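Local coordinates for protein kinase domain-containing protein (Chaetomium thermophilum, PDB 6Z3U) that probably phosphorylates serine and threonine residues of proteins, including the RNA polymerase II C-terminal repeats, as the CDK7-type kinase subunit of the CDK-activating complex, at residues F268-Y273 and S324-W329; E318-V323 and L366-R371; A207-H212 and T373-L378; E303-I308 and E328-M333. All blocks are in the same frame, centred on the assembly; numbering follows the deposited sequence.

Contact 1: F268-Y273 and S324-W329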
# COMPACT_ATOMS: atom_id res chain seq x y z
N PHE B 268 -21.73 -0.15 -13.55
CA PHE B 268 -22.65 -1.24 -13.28
C PHE B 268 -22.45 -1.86 -11.91
O PHE B 268 -23.06 -2.90 -11.62
CB PHE B 268 -22.52 -2.30 -14.37
CG PHE B 268 -22.86 -1.81 -15.76
CD1 PHE B 268 -23.78 -0.79 -15.94
CD2 PHE B 268 -22.25 -2.36 -16.87
CE1 PHE B 268 -24.08 -0.34 -17.21
CE2 PHE B 268 -22.55 -1.91 -18.14
CZ PHE B 268 -23.47 -0.90 -18.31
N GLY B 269 -21.63 -1.26 -11.05
CA GLY B 269 -21.48 -1.74 -9.69
C GLY B 269 -20.59 -2.94 -9.53
O GLY B 269 -20.74 -3.68 -8.55
N ALA B 270 -19.66 -3.16 -10.45
CA ALA B 270 -18.79 -4.33 -10.38
C ALA B 270 -17.94 -4.29 -9.11
O ALA B 270 -17.41 -3.24 -8.73
CB ALA B 270 -17.89 -4.41 -11.61
N ARG B 271 -17.81 -5.45 -8.46
CA ARG B 271 -17.07 -5.57 -7.22
C ARG B 271 -15.78 -6.36 -7.36
O ARG B 271 -14.98 -6.39 -6.42
CB ARG B 271 -17.94 -6.25 -6.15
CG ARG B 271 -19.37 -5.73 -6.08
CD ARG B 271 -19.43 -4.34 -5.46
NE ARG B 271 -19.09 -4.36 -4.04
CZ ARG B 271 -19.10 -3.29 -3.26
NH1 ARG B 271 -18.78 -3.40 -1.98
NH2 ARG B 271 -19.43 -2.10 -3.75
N HIS B 272 -15.55 -7.02 -8.50
CA HIS B 272 -14.35 -7.83 -8.74
C HIS B 272 -13.78 -7.43 -10.09
O HIS B 272 -14.03 -8.08 -11.11
CB HIS B 272 -14.69 -9.32 -8.68
CG HIS B 272 -15.22 -9.77 -7.36
ND1 HIS B 272 -16.42 -10.44 -7.23
CD2 HIS B 272 -14.72 -9.65 -6.11
CE1 HIS B 272 -16.64 -10.70 -5.95
NE2 HIS B 272 -15.62 -10.24 -5.25
N TYR B 273 -13.00 -6.35 -10.10
CA TYR B 273 -12.41 -5.80 -11.31
C TYR B 273 -10.89 -5.80 -11.20
O TYR B 273 -10.31 -6.26 -10.21
CB TYR B 273 -12.94 -4.38 -11.56
CG TYR B 273 -12.81 -3.45 -10.38
CD1 TYR B 273 -11.64 -2.74 -10.14
CD2 TYR B 273 -13.88 -3.26 -9.50
CE1 TYR B 273 -11.53 -1.88 -9.07
CE2 TYR B 273 -13.77 -2.40 -8.42
CZ TYR B 273 -12.59 -1.71 -8.21
OH TYR B 273 -12.49 -0.85 -7.14
N SER B 324 -25.40 -8.00 -18.02
CA SER B 324 -26.71 -7.74 -17.43
C SER B 324 -26.86 -8.32 -16.03
O SER B 324 -27.89 -8.07 -15.39
CB SER B 324 -27.80 -8.30 -18.33
OG SER B 324 -27.68 -9.71 -18.47
N LYS B 325 -25.88 -9.08 -15.55
CA LYS B 325 -25.91 -9.66 -14.21
C LYS B 325 -25.13 -8.84 -13.19
O LYS B 325 -24.97 -9.28 -12.05
CB LYS B 325 -25.36 -11.09 -14.25
CG LYS B 325 -25.96 -11.96 -15.34
CD LYS B 325 -27.48 -12.05 -15.22
CE LYS B 325 -28.03 -13.19 -16.06
NZ LYS B 325 -27.67 -13.07 -17.50
N LEU B 326 -24.63 -7.66 -13.58
CA LEU B 326 -23.85 -6.85 -12.65
C LEU B 326 -24.76 -6.27 -11.57
O LEU B 326 -25.95 -6.05 -11.79
CB LEU B 326 -23.14 -5.73 -13.39
CG LEU B 326 -21.65 -5.85 -13.76
CD1 LEU B 326 -20.99 -7.12 -13.26
CD2 LEU B 326 -21.48 -5.73 -15.27
N PRO B 327 -24.21 -6.01 -10.38
CA PRO B 327 -25.06 -5.58 -9.25
C PRO B 327 -25.93 -4.38 -9.55
O PRO B 327 -27.03 -4.28 -8.99
CB PRO B 327 -24.03 -5.27 -8.15
CG PRO B 327 -22.85 -6.12 -8.48
CD PRO B 327 -22.79 -6.15 -9.98
N GLU B 328 -25.47 -3.45 -10.38
CA GLU B 328 -26.20 -2.22 -10.67
C GLU B 328 -26.27 -1.99 -12.17
O GLU B 328 -26.18 -0.85 -12.65
CB GLU B 328 -25.55 -1.03 -9.97
CG GLU B 328 -25.65 -1.08 -8.45
CD GLU B 328 -24.75 -0.07 -7.78
OE1 GLU B 328 -25.06 1.13 -7.83
OE2 GLU B 328 -23.72 -0.49 -7.20
N TRP B 329 -26.43 -3.06 -12.94
CA TRP B 329 -26.59 -2.92 -14.38
C TRP B 329 -27.84 -2.10 -14.69
O TRP B 329 -28.90 -2.31 -14.11
CB TRP B 329 -26.71 -4.29 -15.04
CG TRP B 329 -27.10 -4.22 -16.48
CD1 TRP B 329 -26.29 -3.95 -17.54
CD2 TRP B 329 -28.42 -4.40 -17.01
NE1 TRP B 329 -27.02 -3.96 -18.70
CE2 TRP B 329 -28.33 -4.23 -18.41
CE3 TRP B 329 -29.66 -4.69 -16.45
CZ2 TRP B 329 -29.43 -4.34 -19.25
CZ3 TRP B 329 -30.76 -4.80 -17.28
CH2 TRP B 329 -30.64 -4.63 -18.67
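Leu326 opens the contact against Phe268, the first residue beyond helix 264-267, where a Schellman motif ends the helix with Gly269, at positive phi, as its C-prime residue. The helix begins within the PPE sequence, this family's version of the kinase APE motif; its partner, 324-329, lies in the long connection between helices 301-311 and 342-349 that carries the CMGC-kinase insert. The Leu326 CB lies 3.6 Å from Phe268 CB, while Leu326 CD2 comes obliquely to the ring, 3.8 Å from Phe268 CD2. Pro327 follows with its ring directed at the carbonyl of Gly269, Pro327 CG being 3.2 Å from Gly269 O. Next comes the single hydrogen bond of the pairing: Glu328 N donates to Phe268 O over 2.8 Å with an N-H...O angle of 149°, approaching from above the carbonyl plane. The Glu328 side chain runs on extended beyond CG and brings OE2 to 3.6 Å from Gly269 CA.

Trp329 completes the walk with an edge-to-face stack, the edge of its pyrrole ring turned to the face of Phe268, planes at 58°. Phe268 keeps CG anti to its carbonyl carbon (chi1 -62°), which brings the phenyl up to both residues, Trp329 over one face and Leu326 CD2 obliquely on that same side. Cut back to alanine, Phe268 would probably leave the indole edge without its aromatic partner and open a gap beside Leu326 CD2. Trp329 CD1 lies 4.1 Å above the phenyl plane, over the ring centre.

Contact 2: E318-V323 and L366-R371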
# COMPACT_ATOMS: atom_id res chain seq x y z
N GLU B 318 -24.11 -10.17 -25.85
CA GLU B 318 -23.37 -10.68 -27.00
C GLU B 318 -21.91 -10.25 -26.96
O GLU B 318 -21.01 -11.07 -27.14
CB GLU B 318 -24.04 -10.20 -28.30
CG GLU B 318 -25.34 -10.92 -28.64
CD GLU B 318 -26.40 -10.76 -27.56
OE1 GLU B 318 -26.99 -11.79 -27.16
OE2 GLU B 318 -26.62 -9.62 -27.11
N ASN B 319 -21.67 -8.96 -26.73
CA ASN B 319 -20.32 -8.42 -26.70
C ASN B 319 -19.70 -8.47 -25.31
O ASN B 319 -18.49 -8.22 -25.18
CB ASN B 319 -20.31 -6.98 -27.20
CG ASN B 319 -21.22 -6.07 -26.39
OD1 ASN B 319 -21.35 -6.21 -25.18
ND2 ASN B 319 -21.86 -5.12 -27.07
N TRP B 320 -20.47 -8.80 -24.28
CA TRP B 320 -20.01 -8.74 -22.89
C TRP B 320 -20.83 -9.72 -22.07
O TRP B 320 -21.75 -9.33 -21.33
CB TRP B 320 -20.13 -7.32 -22.34
CG TRP B 320 -19.47 -7.10 -21.01
CD1 TRP B 320 -18.93 -8.04 -20.18
CD2 TRP B 320 -19.30 -5.84 -20.35
NE1 TRP B 320 -18.43 -7.44 -19.05
CE2 TRP B 320 -18.65 -6.09 -19.13
CE3 TRP B 320 -19.64 -4.52 -20.68
CZ2 TRP B 320 -18.32 -5.07 -18.24
CZ3 TRP B 320 -19.31 -3.51 -19.79
CH2 TRP B 320 -18.66 -3.79 -18.59
N PRO B 321 -20.54 -11.01 -22.17
CA PRO B 321 -21.34 -12.01 -21.46
C PRO B 321 -21.42 -11.72 -19.97
O PRO B 321 -20.41 -11.43 -19.32
CB PRO B 321 -20.60 -13.33 -21.75
CG PRO B 321 -19.89 -13.08 -23.03
CD PRO B 321 -19.49 -11.64 -23.00
N GLY B 322 -22.63 -11.81 -19.43
CA GLY B 322 -22.86 -11.59 -18.02
C GLY B 322 -22.99 -10.14 -17.61
O GLY B 322 -23.16 -9.87 -16.42
N VAL B 323 -22.92 -9.21 -18.56
CA VAL B 323 -22.97 -7.79 -18.21
C VAL B 323 -24.29 -7.47 -17.51
O VAL B 323 -24.31 -6.74 -16.51
CB VAL B 323 -22.76 -6.92 -19.46
CG1 VAL B 323 -23.87 -7.14 -20.47
CG2 VAL B 323 -22.65 -5.45 -19.08
N LEU B 366 -15.70 -2.15 -24.23
CA LEU B 366 -16.71 -2.25 -23.18
C LEU B 366 -16.38 -3.36 -22.20
O LEU B 366 -16.32 -3.13 -20.98
CB LEU B 366 -18.08 -2.47 -23.82
CG LEU B 366 -18.55 -1.32 -24.72
CD1 LEU B 366 -19.74 -1.75 -25.56
CD2 LEU B 366 -18.90 -0.10 -23.88
N ASP B 367 -16.15 -4.56 -22.70
CA ASP B 367 -15.81 -5.68 -21.83
C ASP B 367 -14.37 -5.52 -21.35
O ASP B 367 -13.45 -5.54 -22.18
CB ASP B 367 -15.98 -7.00 -22.59
CG ASP B 367 -15.90 -8.20 -21.68
OD1 ASP B 367 -15.45 -8.06 -20.53
OD2 ASP B 367 -16.30 -9.30 -22.12
N PRO B 368 -14.13 -5.35 -20.05
CA PRO B 368 -12.74 -5.13 -19.59
C PRO B 368 -11.80 -6.27 -19.92
O PRO B 368 -10.58 -6.06 -19.94
CB PRO B 368 -12.89 -4.94 -18.08
CG PRO B 368 -14.19 -5.57 -17.73
CD PRO B 368 -15.08 -5.39 -18.93
N LYS B 369 -12.33 -7.47 -20.17
CA LYS B 369 -11.46 -8.60 -20.50
C LYS B 369 -10.76 -8.41 -21.84
O LYS B 369 -9.61 -8.82 -21.99
CB LYS B 369 -12.29 -9.89 -20.49
CG LYS B 369 -12.88 -10.23 -19.13
CD LYS B 369 -13.78 -11.45 -19.20
CE LYS B 369 -15.13 -11.12 -19.82
NZ LYS B 369 -15.98 -12.33 -20.06
N LYS B 370 -11.43 -7.78 -22.81
CA LYS B 370 -10.83 -7.51 -24.11
C LYS B 370 -10.23 -6.11 -24.20
O LYS B 370 -9.78 -5.71 -25.27
CB LYS B 370 -11.87 -7.70 -25.22
CG LYS B 370 -13.07 -6.76 -25.16
CD LYS B 370 -14.23 -7.25 -26.04
CE LYS B 370 -15.42 -6.28 -26.03
NZ LYS B 370 -15.21 -5.06 -26.87
N ARG B 371 -10.23 -5.36 -23.10
CA ARG B 371 -9.57 -4.06 -23.06
C ARG B 371 -8.06 -4.25 -22.99
O ARG B 371 -7.56 -5.13 -22.29
CB ARG B 371 -10.06 -3.26 -21.86
CG ARG B 371 -10.12 -1.76 -22.06
CD ARG B 371 -10.82 -1.09 -20.88
NE ARG B 371 -12.23 -1.45 -20.82
CZ ARG B 371 -12.99 -1.36 -19.72
NH1 ARG B 371 -12.47 -0.94 -18.58
NH2 ARG B 371 -14.26 -1.72 -19.77
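Trp320 and Asp367 each hold CG anti to the backbone N (chi1 -170° and -169°), which lays the indole across the LDPKKR turn and sets the carboxylate over its pyrrole end, the two planes only 19° apart. Asp367 CA sits above the centre of the Trp320 five-membered ring at 3.9 Å, a CH-pi contact, and Asp367 CG comes within 3.4 Å of Trp320 CD1. Farther along the same face, Leu366 O stands 3.2 Å from Trp320 CZ3 and Pro368 CD lies 3.3 Å from Trp320 CZ2. The opposite face is covered by CG2 of Val323, the last residue of the type II turn that begins at Trp320, so the indole is sandwiched between its own turn and the other segment.

Although Asp367 OD1 is near the indole nitrogen, the angle is poor and no bond forms; Trp320 NE1 instead donates to Thr38 O of the RING-type domain-containing chain. Asp367 OD1 accepts from Lys369 N at 3.2 Å, an Asx turn that restrains the carboxylate. The carbonyl over the indole is itself tied down, Arg371 NH2 donating to Leu366 O at 2.8 Å.

Arg371 also forms a salt bridge with Glu265 of helix 264-267, the APE-glutamate to arginine pair familiar in protein kinases, and bonds to Ala276 O at the start of helix 276-291. The two loops, one after helix 301-311 and one after helix 353-363, thus meet at the PPE helix: Trp320 rests on its Pro264 and Glu265, Pro368 on Glu265 and also on Ala276 of helix 276-291.

Contact 3: A207-H212 and T373-L378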
# COMPACT_ATOMS: atom_id res chain seq x y z
N ALA B 207 3.28 5.62 -16.33
CA ALA B 207 2.87 5.75 -14.94
C ALA B 207 1.88 4.66 -14.56
O ALA B 207 2.05 3.96 -13.55
CB ALA B 207 2.28 7.13 -14.69
N VAL B 208 0.83 4.49 -15.37
CA VAL B 208 -0.16 3.46 -15.06
C VAL B 208 0.45 2.07 -15.21
O VAL B 208 0.10 1.15 -14.45
CB VAL B 208 -1.41 3.63 -15.94
CG1 VAL B 208 -2.42 2.54 -15.65
CG2 VAL B 208 -2.03 4.99 -15.71
N TRP B 209 1.36 1.89 -16.16
CA TRP B 209 2.05 0.61 -16.26
C TRP B 209 2.83 0.33 -14.98
O TRP B 209 2.80 -0.79 -14.46
CB TRP B 209 3.00 0.61 -17.46
CG TRP B 209 3.95 -0.55 -17.46
CD1 TRP B 209 3.71 -1.82 -17.92
CD2 TRP B 209 5.30 -0.55 -16.98
NE1 TRP B 209 4.82 -2.60 -17.75
CE2 TRP B 209 5.81 -1.85 -17.18
CE3 TRP B 209 6.12 0.42 -16.40
CZ2 TRP B 209 7.11 -2.20 -16.81
CZ3 TRP B 209 7.41 0.07 -16.05
CH2 TRP B 209 7.89 -1.23 -16.25
N TRP B 210 3.52 1.34 -14.45
CA TRP B 210 4.30 1.14 -13.23
C TRP B 210 3.40 0.86 -12.03
O TRP B 210 3.74 0.04 -11.17
CB TRP B 210 5.18 2.36 -12.97
CG TRP B 210 6.04 2.22 -11.77
CD1 TRP B 210 6.03 3.01 -10.66
CD2 TRP B 210 7.05 1.23 -11.55
NE1 TRP B 210 6.97 2.58 -9.76
CE2 TRP B 210 7.61 1.48 -10.28
CE3 TRP B 210 7.53 0.15 -12.30
CZ2 TRP B 210 8.63 0.70 -9.75
CZ3 TRP B 210 8.54 -0.63 -11.76
CH2 TRP B 210 9.08 -0.35 -10.50
N CYS B 211 2.24 1.53 -11.97
CA CYS B 211 1.29 1.23 -10.90
C CYS B 211 0.87 -0.23 -10.94
O CYS B 211 0.94 -0.94 -9.93
CB CYS B 211 0.06 2.14 -11.04
SG CYS B 211 0.35 3.86 -10.62
N HIS B 212 0.45 -0.70 -12.11
CA HIS B 212 -0.01 -2.08 -12.22
C HIS B 212 1.15 -3.06 -12.08
O HIS B 212 0.96 -4.17 -11.56
CB HIS B 212 -0.73 -2.28 -13.55
CG HIS B 212 -1.96 -1.45 -13.69
ND1 HIS B 212 -2.75 -1.45 -14.83
CD2 HIS B 212 -2.55 -0.57 -12.84
CE1 HIS B 212 -3.76 -0.62 -14.66
NE2 HIS B 212 -3.66 -0.08 -13.47
N THR B 373 -4.18 -3.86 -22.02
CA THR B 373 -3.50 -3.67 -20.75
C THR B 373 -2.44 -2.58 -20.89
O THR B 373 -2.08 -2.16 -21.98
CB THR B 373 -2.86 -4.97 -20.28
OG1 THR B 373 -1.77 -5.31 -21.14
CG2 THR B 373 -3.89 -6.09 -20.29
N ALA B 374 -1.92 -2.13 -19.74
CA ALA B 374 -0.91 -1.08 -19.77
C ALA B 374 0.37 -1.56 -20.43
O ALA B 374 0.98 -0.81 -21.21
CB ALA B 374 -0.63 -0.58 -18.35
N ARG B 375 0.80 -2.79 -20.15
CA ARG B 375 1.99 -3.32 -20.81
C ARG B 375 1.78 -3.43 -22.31
O ARG B 375 2.61 -2.99 -23.11
CB ARG B 375 2.37 -4.67 -20.22
CG ARG B 375 3.24 -5.52 -21.14
CD ARG B 375 3.81 -6.76 -20.44
NE ARG B 375 4.98 -6.45 -19.63
CZ ARG B 375 5.02 -6.44 -18.30
NH1 ARG B 375 3.94 -6.74 -17.58
NH2 ARG B 375 6.15 -6.14 -17.68
N GLU B 376 0.65 -4.01 -22.72
CA GLU B 376 0.33 -4.07 -24.14
C GLU B 376 0.33 -2.67 -24.74
O GLU B 376 0.78 -2.47 -25.88
CB GLU B 376 -1.02 -4.74 -24.36
CG GLU B 376 -1.07 -6.21 -23.99
CD GLU B 376 -2.48 -6.76 -23.99
OE1 GLU B 376 -3.43 -5.94 -24.00
OE2 GLU B 376 -2.65 -8.00 -23.97
N MET B 377 -0.16 -1.69 -23.98
CA MET B 377 -0.23 -0.32 -24.48
C MET B 377 1.16 0.20 -24.84
O MET B 377 1.32 0.88 -25.86
CB MET B 377 -0.89 0.56 -23.42
CG MET B 377 -1.67 1.73 -23.98
SD MET B 377 -2.61 2.59 -22.70
CE MET B 377 -3.87 1.36 -22.38
N LEU B 378 2.16 -0.11 -24.02
CA LEU B 378 3.50 0.42 -24.24
C LEU B 378 4.18 -0.18 -25.47
O LEU B 378 5.08 0.45 -26.03
CB LEU B 378 4.38 0.19 -23.01
CG LEU B 378 4.05 1.06 -21.79
CD1 LEU B 378 4.86 0.61 -20.60
CD2 LEU B 378 4.30 2.54 -22.09
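Trp209 and Ala374 mark where two helices come together, their CA atoms 4.9 Å apart. The short axes of 207-212 and 374-378 approach to 9.1 Å and run roughly antiparallel, at 142°. The second helix opens with a capping box: Glu376 N donates to Thr373 OG1 and Thr373 N to Glu376 OE1. It belongs to the helical C-lobe of the kinase fold, packing against the long helix 194-213.

Ala374 makes the close approach possible, its CB meeting Trp209 CA at 3.6 Å and lying near the His212 ring. Trp209 keeps CG anti to the backbone N (chi1 168°), which swings the indole along the flank of the opposing helix. Leu378 drops CD1 onto the pyrrole face of Trp209, 3.8 Å from the ring centroid, a CH-pi contact. Arg375 comes to the indole rim, its guanidinium nearly upright to the ring at 80° and its NH2 in a salt bridge with Glu213. Phe6 of the RING-type domain-containing chain meets the Trp209 ring as well and packs on Arg375 and Leu378. At this corner Trp209 NE1 lies over one face of the guanidinium, 3.8 Å from Arg375 NH2.

Contact 4: E303-I308 and E328-M333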
# COMPACT_ATOMS: atom_id res chain seq x y z
N GLU B 303 -26.72 9.32 -17.14
CA GLU B 303 -26.18 10.06 -18.28
C GLU B 303 -24.86 9.46 -18.74
O GLU B 303 -24.62 9.33 -19.95
CB GLU B 303 -26.00 11.53 -17.91
CG GLU B 303 -27.30 12.31 -17.74
CD GLU B 303 -27.08 13.81 -17.60
OE1 GLU B 303 -26.23 14.36 -18.34
OE2 GLU B 303 -27.75 14.43 -16.76
N GLN B 304 -23.99 9.09 -17.80
CA GLN B 304 -22.73 8.47 -18.18
C GLN B 304 -22.97 7.15 -18.91
O GLN B 304 -22.32 6.86 -19.92
CB GLN B 304 -21.85 8.25 -16.95
CG GLN B 304 -20.39 7.98 -17.28
CD GLN B 304 -19.72 9.16 -17.94
OE1 GLN B 304 -20.17 10.30 -17.83
NE2 GLN B 304 -18.62 8.90 -18.65
N ILE B 305 -23.91 6.35 -18.41
CA ILE B 305 -24.25 5.09 -19.08
C ILE B 305 -24.80 5.37 -20.48
O ILE B 305 -24.39 4.75 -21.46
CB ILE B 305 -25.24 4.28 -18.24
CG1 ILE B 305 -24.56 3.77 -16.96
CG2 ILE B 305 -25.81 3.12 -19.06
CD1 ILE B 305 -25.51 3.15 -15.97
N THR B 306 -25.73 6.32 -20.57
CA THR B 306 -26.31 6.66 -21.87
C THR B 306 -25.24 7.19 -22.82
O THR B 306 -25.23 6.86 -24.01
CB THR B 306 -27.43 7.68 -21.70
OG1 THR B 306 -28.43 7.15 -20.82
CG2 THR B 306 -28.06 8.02 -23.04
N LEU B 307 -24.32 8.00 -22.30
CA LEU B 307 -23.28 8.57 -23.15
C LEU B 307 -22.37 7.48 -23.71
O LEU B 307 -22.04 7.49 -24.90
CB LEU B 307 -22.46 9.60 -22.37
CG LEU B 307 -23.11 10.97 -22.18
CD1 LEU B 307 -22.24 11.85 -21.28
CD2 LEU B 307 -23.35 11.65 -23.51
N ILE B 308 -21.97 6.52 -22.87
CA ILE B 308 -21.14 5.43 -23.36
C ILE B 308 -21.89 4.63 -24.41
O ILE B 308 -21.32 4.23 -25.43
CB ILE B 308 -20.67 4.54 -22.19
CG1 ILE B 308 -19.76 5.35 -21.26
CG2 ILE B 308 -19.94 3.31 -22.71
CD1 ILE B 308 -19.38 4.64 -19.98
N GLU B 328 -25.47 -3.45 -10.38
CA GLU B 328 -26.20 -2.22 -10.67
C GLU B 328 -26.27 -1.99 -12.17
O GLU B 328 -26.18 -0.85 -12.65
CB GLU B 328 -25.55 -1.03 -9.97
CG GLU B 328 -25.65 -1.08 -8.45
CD GLU B 328 -24.75 -0.07 -7.78
OE1 GLU B 328 -25.06 1.13 -7.83
OE2 GLU B 328 -23.72 -0.49 -7.20
N TRP B 329 -26.43 -3.06 -12.94
CA TRP B 329 -26.59 -2.92 -14.38
C TRP B 329 -27.84 -2.10 -14.69
O TRP B 329 -28.90 -2.31 -14.11
CB TRP B 329 -26.71 -4.29 -15.04
CG TRP B 329 -27.10 -4.22 -16.48
CD1 TRP B 329 -26.29 -3.95 -17.54
CD2 TRP B 329 -28.42 -4.40 -17.01
NE1 TRP B 329 -27.02 -3.96 -18.70
CE2 TRP B 329 -28.33 -4.23 -18.41
CE3 TRP B 329 -29.66 -4.69 -16.45
CZ2 TRP B 329 -29.43 -4.34 -19.25
CZ3 TRP B 329 -30.76 -4.80 -17.28
CH2 TRP B 329 -30.64 -4.63 -18.67
N TRP B 330 -27.69 -1.16 -15.62
CA TRP B 330 -28.81 -0.33 -16.05
C TRP B 330 -28.65 0.01 -17.52
O TRP B 330 -27.53 0.17 -18.01
CB TRP B 330 -28.92 0.95 -15.21
CG TRP B 330 -30.04 1.83 -15.64
CD1 TRP B 330 -31.35 1.75 -15.25
CD2 TRP B 330 -29.96 2.94 -16.54
NE1 TRP B 330 -32.09 2.74 -15.86
CE2 TRP B 330 -31.26 3.48 -16.66
CE3 TRP B 330 -28.92 3.53 -17.26
CZ2 TRP B 330 -31.54 4.58 -17.46
CZ3 TRP B 330 -29.20 4.62 -18.06
CH2 TRP B 330 -30.50 5.14 -18.15
N ASP B 331 -29.78 0.09 -18.22
CA ASP B 331 -29.80 0.40 -19.64
C ASP B 331 -30.91 1.42 -19.88
O ASP B 331 -31.99 1.31 -19.29
CB ASP B 331 -30.05 -0.86 -20.48
CG ASP B 331 -29.86 -0.62 -21.96
OD1 ASP B 331 -28.70 -0.40 -22.37
OD2 ASP B 331 -30.86 -0.64 -22.70
N PRO B 332 -30.68 2.42 -20.74
CA PRO B 332 -31.72 3.44 -20.97
C PRO B 332 -32.96 2.91 -21.66
O PRO B 332 -33.94 3.65 -21.79
CB PRO B 332 -31.00 4.49 -21.84
CG PRO B 332 -29.89 3.74 -22.50
CD PRO B 332 -29.46 2.68 -21.53
N MET B 333 -32.95 1.65 -22.11
CA MET B 333 -34.10 1.06 -22.79
C MET B 333 -34.46 1.83 -24.06
O MET B 333 -35.63 2.08 -24.34
CB MET B 333 -35.30 0.95 -21.85
CG MET B 333 -35.15 -0.15 -20.81
SD MET B 333 -36.46 -0.18 -19.58
CE MET B 333 -37.92 -0.09 -20.61
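Ile305 and Trp330 carry most of this contact, the isoleucine meeting the indole at its benzene rim. Ile305 CG2, anti to the backbone N, lies close to the indole plane and 3.6 Å from Trp330 CE3, while Ile305 CD1 reaches the same carbon at 3.7 Å, so that both branches grip one corner of the ring. The CG2 methyl also touches the Trp330 carbonyl oxygen.

One residue on, Thr306 brings OG1 to the next stretch of the edge, 3.8 Å from Trp330 CZ3 and equally near Pro332 CB. The hydroxyl hydrogen-bonds to Met302 O, one turn back, and so can lie against carbon here. Helix 301-311 is thereby covered by the CMGC-insert loop that follows it, a connection characteristic of cyclin-dependent kinases and their relatives. With a serine in place of Trp330, Ile305 CG2 and CD1 are likely to lose the indole edge they pack on, leaving Thr306 OG1 with Pro332 alone across the contact.

Trp330 has CG anti to its backbone N (chi1 179°), which turns the benzene edge of the indole toward the helix. Beyond it the loop bends in an Asx turn, Asp331 OD2 accepting from Met333 N at 3.2 Å, and Pro332 N sits 3.7 Å above one face of the Trp330 indole.

Overall arrangement
Contacts 1, 2 and 4 form one connected patch at the far end of the C-lobe, all drawing on helix 301-311 or the loop after it; contact 3 follows contact 2 along the chain but packs separately, about 9 Å from contact 1 at the nearest atoms. Contact 3 is the buried one, a helix pair; the others are partly buried, contacts 1 and 2 joining loops, contact 4 setting a loop on a helix. Phe268 links the patch, touching Val323 and Trp320 of contact 2 and Ile305 of contact 4. Contact 1 alone has a hydrogen bond across its segments. Tryptophans recur: edge-on in contacts 1 and 4, face-on in contact 2, by face and edge in contact 3. The RING-type domain-containing chain reaches all but contact 4.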